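Local structure of probable branched-chain amino acid ABC transporter, amino acid binding protein (Thermus thermophilus, 3LKB) at residues Leu359-Gly363 against Gly364-Pro368. The protein binds valine and probably delivers branched-chain amino acids to an ABC transporter for uptake into the cell. The protein carries 2 engineered substitutions. Sequence-based numbering, arbitrary orientation.
Sequences LEAKG and GRFVP
Glu360 and Val367 bond to each other through both of their backbone N and O atoms, as do Lys362 and Arg365, making a beta hairpin with a two-residue loop, closed by a type I' turn from Lys362 to Arg365 with Gly363 and Gly364 at its centre. The Glu360 N to Val367 O bond is 2.8 Å long and nearly straight, whereas Arg365 N reaches Lys362 O at 3.2 Å from well above the carbonyl plane. Both turn glycines have positive phi, and at Gly364 a side chain would collide with the preceding carbonyl oxygen. The hairpin ends the seven-stranded sheet of one lobe of this periplasmic binding protein, with 365-368 as its outermost strand in the chain. On the face carrying Leu359, Ala361 and Phe366, the Phe366 ring lies across the neighbouring strand: CG is anti to its own carbonyl carbon (chi1 -77°), and Ala361 CB sits over one ring face, 4.0 Å from the centroid, in a CH-pi contact. The ring also meets that of Trp251, planes at about 60°, and Ile239 touches the Phe366 side chain. A serine in place of Phe366 would probably leave Ala361 CB without its aromatic cover and open a gap beside Trp251. Leu359 CD2 packs against Pro368 CD at 3.9 Å. On the other face the Lys362 and Val367 side chains cross at about a right angle, CG to CG2 3.8 Å, and the bent lysine chain brings NZ over the carboxylate plane of Glu360, 3.3 Å from OE1, in a salt bridge.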
loop_
_atom_site.group_PDB
_atom_site.type_symbol
_atom_site.label_atom_id
_atom_site.label_comp_id
_atom_site.label_asym_id
_atom_site.label_seq_id
_atom_site.Cartn_x
_atom_site.Cartn_y
_atom_site.Cartn_z
ATOM N N LEU A 359 -19.659 7.203 -16.743
ATOM C CA LEU A 359 -20.092 8.040 -15.622
ATOM C C LEU A 359 -19.300 9.347 -15.658
ATOM O O LEU A 359 -18.177 9.370 -16.172
ATOM C CB LEU A 359 -19.933 7.320 -14.276
ATOM C CG LEU A 359 -20.611 5.918 -14.269
ATOM C CD1 LEU A 359 -19.745 4.743 -14.655
ATOM C CD2 LEU A 359 -21.301 5.578 -12.986
ATOM N N GLU A 360 -19.895 10.430 -15.146
ATOM C CA GLU A 360 -19.247 11.710 -15.095
ATOM C C GLU A 360 -19.099 12.120 -13.645
ATOM O O GLU A 360 -20.063 12.004 -12.870
ATOM C CB GLU A 360 -20.077 12.763 -15.832
ATOM C CG GLU A 360 -19.405 14.160 -15.751
ATOM C CD GLU A 360 -20.111 15.273 -16.503
ATOM O OE1 GLU A 360 -21.209 15.086 -17.078
ATOM O OE2 GLU A 360 -19.564 16.381 -16.504
ATOM N N ALA A 361 -17.920 12.604 -13.274
ATOM C CA ALA A 361 -17.676 13.111 -11.907
ATOM C C ALA A 361 -18.390 14.467 -11.722
ATOM O O ALA A 361 -18.092 15.441 -12.462
ATOM C CB ALA A 361 -16.168 13.292 -11.675
ATOM N N LYS A 362 -19.351 14.519 -10.784
ATOM C CA LYS A 362 -20.094 15.782 -10.511
ATOM C C LYS A 362 -20.176 16.051 -9.012
ATOM O O LYS A 362 -20.646 15.214 -8.259
ATOM C CB LYS A 362 -21.493 15.763 -11.101
ATOM C CG LYS A 362 -21.640 15.005 -12.391
ATOM C CD LYS A 362 -22.270 15.823 -13.492
ATOM C CE LYS A 362 -23.671 15.397 -13.755
ATOM N NZ LYS A 362 -23.893 15.232 -15.224
ATOM N N GLY A 363 -19.658 17.199 -8.586
ATOM C CA GLY A 363 -19.546 17.529 -7.172
ATOM C C GLY A 363 -19.074 16.391 -6.307
ATOM O O GLY A 363 -19.673 16.133 -5.259
ATOM N N GLY A 364 -18.033 15.681 -6.754
ATOM C CA GLY A 364 -17.338 14.715 -5.907
ATOM C C GLY A 364 -17.810 13.273 -5.983
ATOM O O GLY A 364 -17.343 12.390 -5.243
ATOM N N ARG A 365 -18.730 13.028 -6.900
ATOM C CA ARG A 365 -19.304 11.715 -7.030
ATOM C C ARG A 365 -19.456 11.372 -8.520
ATOM O O ARG A 365 -19.914 12.226 -9.342
ATOM C CB ARG A 365 -20.654 11.706 -6.275
ATOM C CG ARG A 365 -21.615 10.584 -6.683
ATOM C CD ARG A 365 -23.081 10.950 -6.363
ATOM N NE ARG A 365 -23.271 10.881 -4.923
ATOM C CZ ARG A 365 -24.414 11.050 -4.277
ATOM N NH1 ARG A 365 -25.545 11.339 -4.935
ATOM N NH2 ARG A 365 -24.413 10.920 -2.954
ATOM N N PHE A 366 -19.088 10.148 -8.880
ATOM C CA PHE A 366 -19.423 9.665 -10.248
ATOM C C PHE A 366 -20.912 9.364 -10.540
ATOM O O PHE A 366 -21.502 8.507 -9.918
ATOM C CB PHE A 366 -18.543 8.485 -10.631
ATOM C CG PHE A 366 -17.171 8.902 -11.026
ATOM C CD1 PHE A 366 -16.928 9.375 -12.336
ATOM C CD2 PHE A 366 -16.124 8.904 -10.105
ATOM C CE1 PHE A 366 -15.665 9.806 -12.725
ATOM C CE2 PHE A 366 -14.833 9.309 -10.507
ATOM C CZ PHE A 366 -14.601 9.785 -11.824
ATOM N N VAL A 367 -21.499 10.077 -11.495
ATOM C CA VAL A 367 -22.913 9.999 -11.813
ATOM C C VAL A 367 -23.040 9.336 -13.189
ATOM O O VAL A 367 -22.368 9.735 -14.122
ATOM C CB VAL A 367 -23.497 11.429 -11.976
ATOM C CG1 VAL A 367 -24.885 11.376 -12.528
ATOM C CG2 VAL A 367 -23.441 12.197 -10.647
ATOM N N PRO A 368 -23.917 8.329 -13.320
ATOM C CA PRO A 368 -24.085 7.724 -14.660
ATOM C C PRO A 368 -24.711 8.681 -15.653
ATOM O O PRO A 368 -25.775 9.243 -15.391
ATOM C CB PRO A 368 -25.046 6.542 -14.422
ATOM C CG PRO A 368 -25.646 6.785 -13.049
ATOM C CD PRO A 368 -24.578 7.538 -12.258
#